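Local coordinates for DCN1-like protein 3 (Homo sapiens, PDB 4GBA) that promotes cullin neddylation by helping transfer NEDD8 from N-terminally acetylated E2 enzymes to cullin-RBX complexes, here represented by its DCUN1 (PONY) domain bound to an acetylated E2 peptide, at residues Gln6-Leu11 with Glu63-Cys68; Glu26-Phe31 with Cys57-Lys62. One frame throughout, in Å; residues are numbered along the deposited sequence.

Interaction 1 of 2, residues Gln6-Leu11 with Glu63-Cys68; sequences QRLEEL and EFFDGC
Phe64 meets two leucines of helix 7-13 at once. Its ring presents CZ to Leu11, whose CD2 lies at the ring edge, near the plane, 4.1 Å from that carbon; the two side chains cross at about a right angle. CE2 of the same ring lies 3.9 Å from Leu8 CD1, which approaches obliquely. Phe12, just beyond Leu11, also packs against this ring.

Phe65 receives Leu8 differently, over a face. Leu8 CG stands 4.2 Å from the centroid of the Phe65 ring, 19° off the normal, in a CH-pi contact displaced toward the rim, while the two side chains run past each other in opposite directions. The far end of the Phe65 ring reaches Glu9: CZ comes to 3.3 Å from Glu9 OE2. The bend at chi2 (69°) brings the Glu9 carboxylate back to this ring although its CB points away from helix 61-71. Arg61 is modelled as the salt-bridge partner of this carboxylate, at a separation too short to be reliable.

One turn beyond Phe64, Cys68 supplies CB, which touches Leu8 CD1 and CD2, both at 3.8 Å. Its SG rests over a face of the Phe64 ring.

No hydrogen bond joins the segments. The helix axes pass 10.9 Å apart, their directions 136° from each other, and apolar side chains fill the interval. This is consistent with the EF-hand-like helical architecture of the DCUN1 domain, in which helix 7-13 packs on helix 61-71.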
loop_
_atom_site.group_PDB
_atom_site.type_symbol
_atom_site.label_atom_id
_atom_site.label_comp_id
_atom_site.label_asym_id
_atom_site.label_seq_id
_atom_site.Cartn_x
_atom_site.Cartn_y
_atom_site.Cartn_z
ATOM N N GLN A 6 25.796 14.522 -8.651
ATOM C CA GLN A 6 26.067 13.917 -9.962
ATOM C C GLN A 6 25.759 12.424 -9.999
ATOM O O GLN A 6 25.273 11.908 -11.011
ATOM C CB GLN A 6 27.527 14.114 -10.405
ATOM C CG GLN A 6 27.783 13.589 -11.827
ATOM C CD GLN A 6 29.126 12.879 -11.988
ATOM O OE1 GLN A 6 30.188 13.482 -11.798
ATOM N NE2 GLN A 6 29.083 11.591 -12.350
ATOM N N ARG A 7 26.075 11.721 -8.916
ATOM C CA ARG A 7 25.784 10.298 -8.884
ATOM C C ARG A 7 24.272 10.075 -9.006
ATOM O O ARG A 7 23.824 9.114 -9.634
ATOM C CB ARG A 7 26.368 9.640 -7.632
ATOM C CG ARG A 7 27.883 9.692 -7.582
ATOM C CD ARG A 7 28.484 8.508 -6.842
ATOM N NE ARG A 7 27.799 8.226 -5.586
ATOM C CZ ARG A 7 28.195 7.303 -4.720
ATOM N NH1 ARG A 7 29.282 6.594 -4.983
ATOM N NH2 ARG A 7 27.508 7.080 -3.601
ATOM N N LEU A 8 23.499 10.992 -8.428
ATOM C CA LEU A 8 22.043 10.897 -8.459
ATOM C C LEU A 8 21.512 11.033 -9.880
ATOM O O LEU A 8 20.637 10.276 -10.301
ATOM C CB LEU A 8 21.402 11.937 -7.544
ATOM C CG LEU A 8 19.947 11.645 -7.160
ATOM C CD1 LEU A 8 19.768 10.174 -6.870
ATOM C CD2 LEU A 8 19.509 12.480 -5.959
ATOM N N GLU A 9 22.054 11.992 -10.622
ATOM C CA GLU A 9 21.702 12.142 -12.028
ATOM C C GLU A 9 22.020 10.890 -12.850
ATOM O O GLU A 9 21.208 10.465 -13.669
ATOM C CB GLU A 9 22.417 13.343 -12.637
ATOM C CG GLU A 9 21.990 13.617 -14.063
ATOM C CD GLU A 9 20.558 14.130 -14.147
ATOM O OE1 GLU A 9 19.849 13.764 -15.113
ATOM O OE2 GLU A 9 20.152 14.903 -13.249
ATOM N N GLU A 10 23.200 10.304 -12.653
ATOM C CA GLU A 10 23.531 9.070 -13.374
ATOM C C GLU A 10 22.605 7.917 -12.957
ATOM O O GLU A 10 22.197 7.100 -13.784
ATOM C CB GLU A 10 25.003 8.681 -13.179
ATOM N N LEU A 11 22.276 7.860 -11.670
ATOM C CA LEU A 11 21.383 6.833 -11.154
ATOM C C LEU A 11 20.001 6.974 -11.763
ATOM O O LEU A 11 19.428 5.999 -12.245
ATOM C CB LEU A 11 21.281 6.922 -9.639
ATOM C CG LEU A 11 20.510 5.783 -8.985
ATOM C CD1 LEU A 11 21.171 4.453 -9.314
ATOM C CD2 LEU A 11 20.451 6.010 -7.483
ATOM N N GLU A 63 10.122 13.357 -7.841
ATOM C CA GLU A 63 9.882 12.377 -6.779
ATOM C C GLU A 63 11.172 11.624 -6.466
ATOM O O GLU A 63 11.557 11.458 -5.306
ATOM C CB GLU A 63 8.766 11.397 -7.186
ATOM C CG GLU A 63 7.372 12.033 -7.224
ATOM C CD GLU A 63 6.353 11.258 -8.078
ATOM O OE1 GLU A 63 6.694 10.211 -8.680
ATOM O OE2 GLU A 63 5.189 11.710 -8.150
ATOM N N PHE A 64 11.845 11.181 -7.518
ATOM C CA PHE A 64 13.055 10.408 -7.361
ATOM C C PHE A 64 14.144 11.252 -6.675
ATOM O O PHE A 64 14.753 10.830 -5.683
ATOM C CB PHE A 64 13.519 9.864 -8.716
ATOM C CG PHE A 64 14.593 8.833 -8.605
ATOM C CD1 PHE A 64 14.275 7.508 -8.339
ATOM C CD2 PHE A 64 15.935 9.188 -8.741
ATOM C CE1 PHE A 64 15.276 6.544 -8.225
ATOM C CE2 PHE A 64 16.937 8.231 -8.632
ATOM C CZ PHE A 64 16.600 6.904 -8.376
ATOM N N PHE A 65 14.375 12.452 -7.189
ATOM C CA PHE A 65 15.362 13.342 -6.584
ATOM C C PHE A 65 15.018 13.769 -5.156
ATOM O O PHE A 65 15.864 13.697 -4.265
ATOM C CB PHE A 65 15.599 14.563 -7.472
ATOM C CG PHE A 65 16.599 14.320 -8.560
ATOM C CD1 PHE A 65 17.866 14.893 -8.497
ATOM C CD2 PHE A 65 16.290 13.491 -9.631
ATOM C CE1 PHE A 65 18.796 14.660 -9.498
ATOM C CE2 PHE A 65 17.218 13.251 -10.631
ATOM C CZ PHE A 65 18.471 13.835 -10.567
ATOM N N ASP A 66 13.784 14.215 -4.940
ATOM C CA ASP A 66 13.346 14.612 -3.602
ATOM C C ASP A 66 13.367 13.438 -2.637
ATOM O O ASP A 66 13.662 13.614 -1.460
ATOM C CB ASP A 66 11.923 15.175 -3.635
ATOM C CG ASP A 66 11.863 16.623 -4.079
ATOM O OD1 ASP A 66 12.910 17.205 -4.433
ATOM O OD2 ASP A 66 10.745 17.174 -4.085
ATOM N N GLY A 67 13.018 12.253 -3.132
ATOM C CA GLY A 67 12.951 11.063 -2.306
ATOM C C GLY A 67 14.331 10.527 -1.951
ATOM O O GLY A 67 14.594 10.149 -0.801
ATOM N N CYS A 68 15.224 10.486 -2.937
ATOM C CA CYS A 68 16.612 10.122 -2.658
ATOM C C CYS A 68 17.255 11.097 -1.675
ATOM O O CYS A 68 17.807 10.671 -0.668
ATOM C CB CYS A 68 17.421 9.978 -3.938
ATOM S SG CYS A 68 16.984 8.478 -4.860
#

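Interaction 2 of 2, residues Glu26-Phe31 with Cys57-Lys62; sequences EGMERF and CKFTRK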
loop_
_atom_site.group_PDB
_atom_site.type_symbol
_atom_site.label_atom_id
_atom_site.label_comp_id
_atom_site.label_asym_id
_atom_site.label_seq_id
_atom_site.Cartn_x
_atom_site.Cartn_y
_atom_site.Cartn_z
ATOM N N GLU A 26 9.376 -0.156 -16.978
ATOM C CA GLU A 26 10.577 -0.888 -17.361
ATOM C C GLU A 26 11.720 -0.525 -16.411
ATOM O O GLU A 26 12.381 -1.412 -15.864
ATOM C CB GLU A 26 10.956 -0.628 -18.826
ATOM C CG GLU A 26 9.828 -0.928 -19.828
ATOM C CD GLU A 26 8.786 0.207 -19.929
ATOM O OE1 GLU A 26 8.857 1.187 -19.140
ATOM O OE2 GLU A 26 7.896 0.122 -20.814
ATOM N N GLY A 27 11.933 0.777 -16.200
ATOM C CA GLY A 27 12.903 1.235 -15.227
ATOM C C GLY A 27 12.584 0.760 -13.822
ATOM O O GLY A 27 13.450 0.242 -13.122
ATOM N N MET A 28 11.334 0.927 -13.405
ATOM C CA MET A 28 10.920 0.528 -12.064
ATOM C C MET A 28 11.324 -0.907 -11.767
ATOM O O MET A 28 11.771 -1.228 -10.657
ATOM C CB MET A 28 9.401 0.668 -11.906
ATOM C CG MET A 28 8.917 0.478 -10.474
ATOM S SD MET A 28 9.573 1.786 -9.398
ATOM C CE MET A 28 8.770 3.230 -10.101
ATOM N N GLU A 29 11.142 -1.764 -12.768
ATOM C CA GLU A 29 11.429 -3.196 -12.655
ATOM C C GLU A 29 12.948 -3.430 -12.514
ATOM O O GLU A 29 13.392 -4.135 -11.608
ATOM C CB GLU A 29 10.802 -3.971 -13.843
ATOM C CG GLU A 29 10.981 -5.494 -13.807
ATOM C CD GLU A 29 12.411 -5.949 -14.128
ATOM O OE1 GLU A 29 13.017 -5.414 -15.082
ATOM O OE2 GLU A 29 12.933 -6.837 -13.422
ATOM N N ARG A 30 13.745 -2.819 -13.386
ATOM C CA ARG A 30 15.214 -2.855 -13.246
ATOM C C ARG A 30 15.684 -2.257 -11.908
ATOM O O ARG A 30 16.597 -2.776 -11.258
ATOM C CB ARG A 30 15.885 -2.112 -14.407
ATOM C CG ARG A 30 15.722 -2.777 -15.781
ATOM C CD ARG A 30 16.488 -4.118 -15.896
ATOM N NE ARG A 30 15.795 -5.227 -15.236
ATOM C CZ ARG A 30 16.365 -6.388 -14.912
ATOM N NH1 ARG A 30 17.649 -6.601 -15.185
ATOM N NH2 ARG A 30 15.652 -7.332 -14.302
ATOM N N PHE A 31 15.056 -1.155 -11.507
ATOM C CA PHE A 31 15.375 -0.495 -10.242
ATOM C C PHE A 31 15.154 -1.434 -9.042
ATOM O O PHE A 31 16.033 -1.575 -8.201
ATOM C CB PHE A 31 14.579 0.817 -10.139
ATOM C CG PHE A 31 14.778 1.575 -8.860
ATOM C CD1 PHE A 31 15.998 2.156 -8.556
ATOM C CD2 PHE A 31 13.726 1.753 -7.978
ATOM C CE1 PHE A 31 16.177 2.874 -7.379
ATOM C CE2 PHE A 31 13.901 2.483 -6.800
ATOM C CZ PHE A 31 15.127 3.043 -6.508
ATOM N N CYS A 57 4.148 2.447 -10.153
ATOM C CA CYS A 57 5.039 2.052 -11.241
ATOM C C CYS A 57 5.666 3.254 -11.889
ATOM O O CYS A 57 6.121 3.178 -13.030
ATOM C CB CYS A 57 4.305 1.232 -12.317
ATOM S SG CYS A 57 3.530 -0.288 -11.747
ATOM N N LYS A 58 5.681 4.370 -11.174
ATOM C CA LYS A 58 6.256 5.581 -11.726
ATOM C C LYS A 58 6.879 6.457 -10.644
ATOM O O LYS A 58 6.278 6.675 -9.586
ATOM C CB LYS A 58 5.190 6.353 -12.487
ATOM C CG LYS A 58 5.644 7.721 -12.977
ATOM C CD LYS A 58 4.564 8.386 -13.833
ATOM C CE LYS A 58 4.962 9.808 -14.241
ATOM N NZ LYS A 58 4.121 10.370 -15.348
ATOM N N PHE A 59 8.096 6.926 -10.905
ATOM C CA PHE A 59 8.719 7.988 -10.114
ATOM C C PHE A 59 9.068 9.097 -11.088
ATOM O O PHE A 59 9.915 8.899 -11.956
ATOM C CB PHE A 59 10.034 7.536 -9.477
ATOM C CG PHE A 59 9.897 6.438 -8.461
ATOM C CD1 PHE A 59 8.828 6.405 -7.585
ATOM C CD2 PHE A 59 10.866 5.435 -8.375
ATOM C CE1 PHE A 59 8.718 5.403 -6.633
ATOM C CE2 PHE A 59 10.764 4.422 -7.431
ATOM C CZ PHE A 59 9.682 4.411 -6.554
ATOM N N THR A 60 8.435 10.259 -10.968
ATOM C CA THR A 60 8.859 11.404 -11.776
ATOM C C THR A 60 10.262 11.826 -11.346
ATOM O O THR A 60 10.704 11.514 -10.234
ATOM C CB THR A 60 7.915 12.618 -11.608
ATOM O OG1 THR A 60 8.030 13.123 -10.275
ATOM C CG2 THR A 60 6.467 12.224 -11.884
ATOM N N ARG A 61 10.962 12.541 -12.218
ATOM C CA ARG A 61 12.258 13.099 -11.847
ATOM C C ARG A 61 12.251 13.752 -10.457
ATOM O O ARG A 61 13.139 13.491 -9.654
ATOM C CB ARG A 61 12.731 14.100 -12.895
ATOM C CG ARG A 61 13.972 14.858 -12.475
ATOM C CD ARG A 61 14.495 15.762 -13.579
ATOM N NE ARG A 61 15.922 16.010 -13.409
ATOM C CZ ARG A 61 16.879 15.355 -14.065
ATOM N NH1 ARG A 61 16.568 14.423 -14.963
ATOM N NH2 ARG A 61 18.151 15.646 -13.832
ATOM N N LYS A 62 11.252 14.589 -10.169
ATOM C CA LYS A 62 11.183 15.279 -8.885
ATOM C C LYS A 62 10.981 14.358 -7.683
ATOM O O LYS A 62 11.569 14.572 -6.617
ATOM C CB LYS A 62 10.080 16.343 -8.884
ATOM C CG LYS A 62 10.114 17.216 -7.628
ATOM C CD LYS A 62 8.934 18.166 -7.543
ATOM C CE LYS A 62 8.916 18.884 -6.199
ATOM N NZ LYS A 62 10.178 19.661 -5.969
#
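The methyl group of Met28 sits squarely on the Phe59 ring: CE lies 3.5 Å from the ring centroid, 14° off the normal. It is a Met-aromatic contact between helix 25-34 and the short strand 59-60, which pairs antiparallel with strand 22-23 in a manner consistent with an EF-hand-like fold and brings Phe59 beside Ile23. The sulfur approaches obliquely, with Met28 SD 3.5 Å from Phe59 CE2, so sulfur and methyl share one ring. Bends at chi2 (64°) and chi3 (65°) curl the methionine chain and turn CE down onto the face.

The same methyl also touches backbone, lying 3.6 Å from Cys57 C and 3.5 Å from Lys58 N. Cys57 itself has a positive phi, turning the chain just ahead of the strand.

The modified side chain of the bound peptide packs on both Met28 and Phe59, and a polar peptide side chain meets Cys57. The contact therefore forms part of the wall of the site for the acetylated E2 peptide. At the end of strand 59-60, Thr60 and Glu63 form a capping box that starts helix 61-71.

Phe31, one turn along from Met28, lies between Phe59 and Ile76 and Ile79 of helix 76-89. Crossing the Phe59 side chain at about a right angle, it meets that ring near its plane, where Phe31 CE2 and Phe59 CE2 are 3.7 Å apart.

The two contacts lie on the same side of the chain's centre, their own centres about 11 Å apart, and share helix 61-71. Along the sequence, 6-11 comes first, then 26-31, 57-62 and 63-68, so interaction 1 brackets interaction 2. The Phe64 ring joins them: its CE1 packs on Phe31 CE1 at 3.9 Å, and its CD1 on Phe59 CD2 at 4.0 Å. A modelled salt bridge between Glu9 and Arg61 also links them, although its refined separation is too short to trust. Thus, within the DCUN1 domain, the packing of the N-terminal helix is continuous with Phe59, which together with Met28 packs on the bound peptide.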